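PDB 4QI8: lytic polysaccharide monooxygenase from Neurospora crassa, which probably cleaves cellulose chains oxidatively, using a copper centre, an external electron donor and oxygen or hydrogen peroxide. Local coordinates for residues 1-6 with 65-70; 54-59 with 161-166. All coordinates share one frame; numbering follows the deposited sequence. Where two conformers were deposited one is given.

Overall arrangement
Both contacts belong to the beta-sandwich of this AA9 enzyme, one in each of its larger sheets. Contact 1 pairs strand 3-8 with strand 61-67 in the three-stranded antiparallel sheet, at the end that carries the copper ion. Contact 2 adds strand 54-57 in parallel to strand 155-166, at the margin of the mixed sheet. Their centres are about 21 Å apart and their nearest atoms about 6 Å, without touching. Along the chain the segments alternate, 1-6, 54-59, 65-70 and 161-166, and the chain passes from one sheet to the other between the consecutive strands 54-57 and 61-67. Strand 155-166 also carries the copper ligand Tyr157, so each contact involves a strand that leads to the metal site.

Contact 1 of 2, residues 1-6 with 65-70; sequences HYTFPK and GAAPSV. With CU (copper (II) ion), chain C; NO3 (nitrate ion), chain D.
Val70 lies against the phenol of Tyr2, its CA over one face of the ring at 4.0 Å from the centroid, a CH-pi contact in which CA sits toward the rim. CG1, anti to the backbone N (chi1 172°), reaches Tyr2 CZ at 3.9 Å, while CG2 touches both Tyr2 CE2 and Phe4 CZ, the latter at 3.9 Å, where the Phe4 and Val70 side chains cross at about a right angle. Phe4 also sets CE1 against Ala66 CB at 3.7 Å. Pro5 CG adds a looser touch to Ala67 CB. Thr3 and Ala67 form an antiparallel hydrogen-bonded pair, Thr3 N to Ala67 O and Ala67 N to Thr3 O both measuring 2.9 Å. Tyr2 OH is hydrogen-bonded to His142 ND1, and an alanine in place of Tyr2 would probably take the ring face from Val70 CA and leave His142 ND1 without this hydroxyl partner. One residue earlier, His1 grips copper through N at 2.1 Å and ND1 at 2.0 Å, the amino-terminal part of the histidine brace that His72 completes. Apolar packing and paired backbone bonds thus hold the residues directly behind a bidentate ligand, consistent with a firmly placed copper centre.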
ATOM      1  N   HIS A   1     -14.604   5.743   0.424  1.00  6.76           N
ATOM      2  CA  HIS A   1     -14.828   4.714   1.434  1.00  5.93           C
ATOM      3  C   HIS A   1     -14.784   3.316   0.841  1.00  6.14           C
ATOM      4  O   HIS A   1     -15.697   2.872   0.158  1.00  6.57           O
ATOM      5  CB  HIS A   1     -16.154   4.950   2.135  1.00  6.30           C
ATOM      6  CG  HIS A   1     -16.078   6.060   3.110  1.00  7.32           C
ATOM      7  ND1 HIS A   1     -15.481   7.264   2.803  1.00  7.75           N
ATOM      8  CD2 HIS A   1     -16.461   6.137   4.405  1.00 10.24           C
ATOM      9  CE1 HIS A   1     -15.536   8.044   3.867  1.00 10.74           C
ATOM     10  NE2 HIS A   1     -16.128   7.388   4.846  1.00 12.54           N
ATOM     11  N   TYR A   2     -13.691   2.615   1.113  1.00  5.51           N
ATOM     12  CA  TYR A   2     -13.469   1.245   0.657  1.00  5.85           C
ATOM     13  C   TYR A   2     -12.391   0.623   1.535  1.00  5.24           C
ATOM     14  O   TYR A   2     -11.535   1.319   2.096  1.00  6.64           O
ATOM     15  CB  TYR A   2     -13.077   1.161  -0.845  1.00  6.04           C
ATOM     16  CG  TYR A   2     -12.392   2.401  -1.352  1.00  6.04           C
ATOM     17  CD1 TYR A   2     -13.132   3.456  -1.879  1.00  6.09           C
ATOM     18  CD2 TYR A   2     -11.011   2.553  -1.257  1.00  5.96           C
ATOM     19  CE1 TYR A   2     -12.522   4.619  -2.294  1.00  6.07           C
ATOM     20  CE2 TYR A   2     -10.387   3.718  -1.691  1.00  6.32           C
ATOM     21  CZ  TYR A   2     -11.155   4.747  -2.206  1.00  6.67           C
ATOM     22  OH  TYR A   2     -10.550   5.915  -2.621  1.00  7.30           O
ATOM     23  N   THR A   3     -12.477  -0.691   1.662  1.00  5.37           N
ATOM     24  CA  THR A   3     -11.435  -1.485   2.271  1.00  5.59           C
ATOM     25  C   THR A   3     -10.603  -2.158   1.177  1.00  4.58           C
ATOM     26  O   THR A   3     -10.967  -2.165   0.006  1.00  5.64           O
ATOM     27  CB  THR A   3     -12.040  -2.576   3.151  1.00  6.04           C
ATOM     28  OG1 THR A   3     -12.796  -3.439   2.309  1.00  6.52           O
ATOM     29  CG2 THR A   3     -12.928  -1.999   4.265  1.00  6.72           C
ATOM     30  N   PHE A   4      -9.485  -2.738   1.599  1.00  4.81           N
ATOM     31  CA  PHE A   4      -8.659  -3.605   0.762  1.00  4.94           C
ATOM     32  C   PHE A   4      -8.553  -4.966   1.457  1.00  5.32           C
ATOM     33  O   PHE A   4      -7.576  -5.255   2.146  1.00  5.73           O
ATOM     34  CB  PHE A   4      -7.293  -2.966   0.494  1.00  5.70           C
ATOM     35  CG  PHE A   4      -7.372  -1.788  -0.422  1.00  5.40           C
ATOM     36  CD1 PHE A   4      -7.428  -1.976  -1.789  1.00  6.98           C
ATOM     37  CD2 PHE A   4      -7.396  -0.492   0.068  1.00  6.16           C
ATOM     38  CE1 PHE A   4      -7.533  -0.905  -2.649  1.00  8.02           C
ATOM     39  CE2 PHE A   4      -7.507   0.584  -0.805  1.00  7.20           C
ATOM     40  CZ  PHE A   4      -7.563   0.373  -2.159  1.00  7.39           C
ATOM     41  N   PRO A   5      -9.598  -5.800   1.324  1.00  5.93           N
ATOM     42  CA  PRO A   5      -9.719  -6.947   2.232  1.00  6.55           C
ATOM     43  C   PRO A   5      -9.141  -8.272   1.733  1.00  6.98           C
ATOM     44  O   PRO A   5      -9.127  -9.239   2.489  1.00  8.43           O
ATOM     45  CB  PRO A   5     -11.231  -7.073   2.386  1.00  6.78           C
ATOM     46  CG  PRO A   5     -11.742  -6.691   1.012  1.00  6.21           C
ATOM     47  CD  PRO A   5     -10.839  -5.570   0.559  1.00  5.84           C
ATOM     48  N   LYS A   6      -8.684  -8.323   0.486  1.00  7.23           N
ATOM     49  CA  LYS A   6      -8.312  -9.577  -0.159  1.00  9.83           C
ATOM     50  C   LYS A   6      -7.069  -9.434  -0.986  1.00  8.31           C
ATOM     51  O   LYS A   6      -6.854  -8.406  -1.611  1.00  9.32           O
ATOM     52  CB  LYS A   6      -9.388 -10.007  -1.165  1.00 14.06           C
ATOM     53  CG  LYS A   6     -10.704 -10.425  -0.602  1.00 13.90           C
ATOM     54  CD  LYS A   6     -11.522 -11.028  -1.734  1.00 14.10           C
ATOM     55  CE  LYS A   6     -13.009 -11.209  -1.425  1.00 24.02           C
ATOM     56  NZ  LYS A   6     -13.362 -12.355  -0.540  1.00 28.05           N
ATOM     57  N   GLY A  65      -7.453  -6.838  -3.870  1.00  7.37           N
ATOM     58  CA  GLY A  65      -8.833  -6.447  -4.058  1.00  7.27           C
ATOM     59  C   GLY A  65      -9.266  -5.301  -3.165  1.00  6.10           C
ATOM     60  O   GLY A  65      -8.785  -5.169  -2.035  1.00  6.60           O
ATOM     61  N   ALA A  66     -10.184  -4.487  -3.684  1.00  6.71           N
ATOM     62  CA  ALA A  66     -10.868  -3.422  -2.952  1.00  6.51           C
ATOM     63  C   ALA A  66     -12.335  -3.794  -2.759  1.00  6.92           C
ATOM     64  O   ALA A  66     -12.880  -4.607  -3.512  1.00  7.96           O
ATOM     65  CB  ALA A  66     -10.800  -2.118  -3.735  1.00  7.94           C
ATOM     66  N   ALA A  67     -12.972  -3.205  -1.760  1.00  6.61           N
ATOM     67  CA  ALA A  67     -14.413  -3.353  -1.622  1.00  6.66           C
ATOM     68  C   ALA A  67     -15.022  -2.071  -1.043  1.00  6.65           C
ATOM     69  O   ALA A  67     -14.644  -1.695   0.082  1.00  6.67           O
ATOM     70  CB  ALA A  67     -14.731  -4.540  -0.732  1.00  7.92           C
ATOM     71  N   PRO A  68     -15.935  -1.388  -1.729  1.00  7.96           N
ATOM     72  CA  PRO A  68     -16.345  -1.602  -3.124  1.00  8.90           C
ATOM     73  C   PRO A  68     -15.234  -0.999  -3.993  1.00  8.39           C
ATOM     74  O   PRO A  68     -14.100  -0.890  -3.540  0.88  7.42           O
ATOM     75  CB  PRO A  68     -17.663  -0.791  -3.193  1.00 11.78           C
ATOM     76  CG  PRO A  68     -17.366   0.386  -2.312  1.00 12.46           C
ATOM     77  CD  PRO A  68     -16.603  -0.217  -1.132  1.00  9.67           C
ATOM     78  N   SER A  69     -15.506  -0.715  -5.262  1.00  9.58           N
ATOM     79  CA  SER A  69     -14.473  -0.210  -6.147  1.00 10.17           C
ATOM     80  C   SER A  69     -13.959   1.149  -5.677  1.00  9.52           C
ATOM     81  O   SER A  69     -14.704   1.913  -5.106  1.00  9.72           O
ATOM     82  CB  SER A  69     -15.033  -0.054  -7.556  1.00 10.74           C
ATOM     83  OG  SER A  69     -15.523  -1.325  -8.021  1.00 12.59           O
ATOM     84  N   VAL A  70     -12.688   1.399  -5.926  1.00  9.06           N
ATOM     85  CA  VAL A  70     -12.076   2.688  -5.621  1.00  8.26           C
ATOM     86  C   VAL A  70     -12.774   3.784  -6.421  1.00  8.38           C
ATOM     87  O   VAL A  70     -12.960   3.649  -7.633  1.00 10.13           O
ATOM     88  CB  VAL A  70     -10.579   2.658  -5.979  1.00  8.31           C
ATOM     89  CG1 VAL A  70      -9.959   4.046  -5.867  1.00  8.98           C
ATOM     90  CG2 VAL A  70      -9.847   1.661  -5.096  1.00  9.09           C
TER
HETATM   91 CU    CU C 301     -14.701   7.752   1.033  1.00  6.65          CU
HETATM   92  N   NO3 D 302     -14.102   8.092   8.277  1.00 11.46           N
HETATM   93  O1  NO3 D 302     -14.698   8.567   9.391  1.00 14.96           O
HETATM   94  O2  NO3 D 302     -12.774   7.920   8.133  1.00  8.54           O
HETATM   95  O3  NO3 D 302     -14.904   7.756   7.253  1.00 16.87           O
HETATM   96  O   HOH W   1     -14.540   9.664   1.752  1.00 10.44           O
HETATM   97  O   HOH W   2     -17.043   8.343   0.360  1.00 11.52           O

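Contact 2 of 2, residues 54-59 with 161-166; sequences LSVAAG and AQLSIT
Val56 and Ile165 lie side by side and point the same way, their CG1 atoms 3.8 Å apart. Val56 CG1 stands between its own backbone N and carbonyl carbon (chi1 55°), and from there it also approaches Leu163 CD1 at 4.2 Å. The other branch of Ile165, CG2, meets Ala58 CB, and Leu54 CB rests near Leu163 CD2. Beneath these apolar groups the backbones exchange hydrogen bonds in parallel fashion: Leu54 and Val56 each give and accept one, and Ala58 closes the series with a nearly straight bond from its N to Thr166 O, 2.9 Å long and 171° at the hydrogen.

This is the parallel edge pairing of the AA9 beta-sandwich: strand 54-57 is the outermost in a sheet whose strands otherwise run antiparallel to their neighbours, and the short strand segments are inclined to each other by 41°.

On the face bearing Ser55, Ser164 and Thr166, two waters bridge the hydroxyls. In the conformer given, of two deposited for Ser55, its OG reaches both waters at 2.7 Å; one is shared with Ser164 OG and the other with Thr166 OG1, each 2.8 Å from its water. The opposite, apolar face turns inward: Val56 touches Ile62 of strand 61-67, Leu54 meets Val7 of strand 3-8, and Leu163 and Ile165 pack on Leu138 and Tyr136 of strand 134-144. At the start of the pairing, the buried side chain of Gln162 is anchored by Arg21 and Ala50 at OE1 and by Thr53 and Asn90 at NE2.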
ATOM      1  N   LEU A  54      -0.004 -16.054   2.269  1.00  8.67           N
ATOM      2  CA  LEU A  54      -0.144 -16.500   0.887  1.00  8.64           C
ATOM      3  C   LEU A  54       1.209 -16.709   0.217  1.00  8.82           C
ATOM      4  O   LEU A  54       2.015 -15.788   0.163  1.00  9.12           O
ATOM      5  CB  LEU A  54      -0.942 -15.462   0.110  1.00  9.35           C
ATOM      6  CG  LEU A  54      -1.213 -15.819  -1.352  1.00 11.33           C
ATOM      7  CD1 LEU A  54      -2.125 -17.037  -1.464  1.00 13.97           C
ATOM      8  CD2 LEU A  54      -1.801 -14.625  -2.092  1.00 13.34           C
ATOM      9  N   SER A  55       1.443 -17.910  -0.303  1.00  9.76           N
ATOM     10  CA  SER A  55       2.678 -18.208  -1.020  0.65 11.44           C
ATOM     11  C   SER A  55       2.608 -17.676  -2.452  0.96 11.29           C
ATOM     12  O   SER A  55       1.647 -17.935  -3.176  0.89 13.27           O
ATOM     13  CB  SER A  55       2.932 -19.716  -1.025  0.65 12.96           C
ATOM     14  OG  SER A  55       4.187 -20.009  -1.612  0.65 13.91           O
ATOM     15  N   VAL A  56       3.635 -16.932  -2.854  1.00 10.84           N
ATOM     16  CA  VAL A  56       3.698 -16.344  -4.191  1.00 12.33           C
ATOM     17  C   VAL A  56       5.137 -16.351  -4.676  1.00 11.71           C
ATOM     18  O   VAL A  56       6.048 -16.101  -3.899  1.00 12.33           O
ATOM     19  CB  VAL A  56       3.179 -14.892  -4.207  1.00 16.56           C
ATOM     20  CG1 VAL A  56       3.924 -14.041  -3.207  1.00 19.00           C
ATOM     21  CG2 VAL A  56       3.305 -14.286  -5.600  1.00 22.71           C
ATOM     22  N   ALA A  57       5.344 -16.635  -5.955  1.00 14.69           N
ATOM     23  CA  ALA A  57       6.686 -16.593  -6.524  1.00 14.76           C
ATOM     24  C   ALA A  57       7.105 -15.164  -6.857  1.00 13.66           C
ATOM     25  O   ALA A  57       6.339 -14.395  -7.442  1.00 14.44           O
ATOM     26  CB  ALA A  57       6.759 -17.462  -7.763  1.00 16.56           C
ATOM     27  N   ALA A  58       8.331 -14.814  -6.482  1.00 13.50           N
ATOM     28  CA  ALA A  58       8.917 -13.554  -6.905  1.00 13.89           C
ATOM     29  C   ALA A  58       8.859 -13.482  -8.424  1.00 14.71           C
ATOM     30  O   ALA A  58       9.047 -14.491  -9.112  1.00 16.26           O
ATOM     31  CB  ALA A  58      10.349 -13.451  -6.424  1.00 14.67           C
ATOM     32  N   GLY A  59       8.584 -12.291  -8.943  1.00 13.80           N
ATOM     33  CA  GLY A  59       8.550 -12.072 -10.376  1.00 16.14           C
ATOM     34  C   GLY A  59       7.175 -12.256 -10.987  1.00 17.58           C
ATOM     35  O   GLY A  59       7.002 -12.033 -12.184  1.00 24.55           O
ATOM     36  N   ALA A 161      -1.149  -7.321   3.636  1.00  5.67           N
ATOM     37  CA  ALA A 161      -1.229  -8.757   3.406  1.00  6.07           C
ATOM     38  C   ALA A 161       0.026  -9.479   3.874  1.00  5.31           C
ATOM     39  O   ALA A 161       1.123  -8.927   3.834  1.00  6.98           O
ATOM     40  CB  ALA A 161      -1.459  -9.033   1.932  1.00  6.83           C
ATOM     41  N   GLN A 162      -0.159 -10.716   4.323  1.00  6.07           N
ATOM     42  CA  GLN A 162       0.942 -11.595   4.685  1.00  6.48           C
ATOM     43  C   GLN A 162       1.260 -12.522   3.529  1.00  7.04           C
ATOM     44  O   GLN A 162       0.393 -13.277   3.075  1.00  7.40           O
ATOM     45  CB  GLN A 162       0.615 -12.403   5.953  1.00  7.23           C
ATOM     46  CG  GLN A 162       0.408 -11.505   7.167  1.00  7.72           C
ATOM     47  CD  GLN A 162       0.182 -12.211   8.491  1.00  8.27           C
ATOM     48  OE1 GLN A 162      -0.105 -11.553   9.498  1.00  8.27           O
ATOM     49  NE2 GLN A 162       0.328 -13.539   8.515  1.00  9.54           N
ATOM     50  N   LEU A 163       2.507 -12.455   3.064  1.00  6.81           N
ATOM     51  CA  LEU A 163       3.002 -13.264   1.946  1.00  7.13           C
ATOM     52  C   LEU A 163       4.203 -14.101   2.343  1.00  8.55           C
ATOM     53  O   LEU A 163       4.991 -13.725   3.211  1.00  8.48           O
ATOM     54  CB  LEU A 163       3.456 -12.384   0.775  1.00  8.17           C
ATOM     55  CG  LEU A 163       2.475 -11.355   0.233  1.00  8.48           C
ATOM     56  CD1 LEU A 163       3.112 -10.637  -0.950  1.00  9.60           C
ATOM     57  CD2 LEU A 163       1.146 -11.989  -0.170  1.00  9.38           C
ATOM     58  N   SER A 164       4.345 -15.236   1.672  1.00  8.54           N
ATOM     59  CA  SER A 164       5.586 -15.998   1.652  1.00  9.97           C
ATOM     60  C   SER A 164       6.091 -15.964   0.215  1.00 10.78           C
ATOM     61  O   SER A 164       5.503 -16.590  -0.662  1.00 11.09           O
ATOM     62  CB  SER A 164       5.346 -17.428   2.114  1.00 12.43           C
ATOM     63  OG  SER A 164       6.528 -18.192   1.986  1.00 14.87           O
ATOM     64  N   ILE A 165       7.148 -15.190  -0.025  1.00 10.68           N
ATOM     65  CA  ILE A 165       7.664 -14.990  -1.373  1.00 11.08           C
ATOM     66  C   ILE A 165       8.767 -16.010  -1.619  1.00 12.73           C
ATOM     67  O   ILE A 165       9.720 -16.111  -0.847  1.00 13.71           O
ATOM     68  CB  ILE A 165       8.160 -13.544  -1.591  1.00 11.56           C
ATOM     69  CG1 ILE A 165       6.976 -12.574  -1.462  1.00 10.99           C
ATOM     70  CG2 ILE A 165       8.832 -13.412  -2.954  1.00 13.55           C
ATOM     71  CD1 ILE A 165       7.309 -11.096  -1.678  1.00 12.12           C
ATOM     72  N   THR A 166       8.607 -16.785  -2.686  1.00 12.87           N
ATOM     73  CA  THR A 166       9.527 -17.865  -3.010  1.00 14.87           C
ATOM     74  C   THR A 166      10.302 -17.572  -4.286  1.00 14.57           C
ATOM     75  O   THR A 166       9.937 -16.699  -5.069  1.00 16.00           O
ATOM     76  CB  THR A 166       8.760 -19.171  -3.217  1.00 17.59           C
ATOM     77  OG1 THR A 166       7.882 -19.027  -4.340  1.00 17.04           O
ATOM     78  CG2 THR A 166       7.945 -19.525  -1.981  1.00 17.80           C
TER
HETATM   79  O   HOH W   3       5.798 -20.463   0.516  1.00 22.28           O
HETATM   80  O   HOH W   4       5.255 -19.874  -4.041  1.00 22.92           O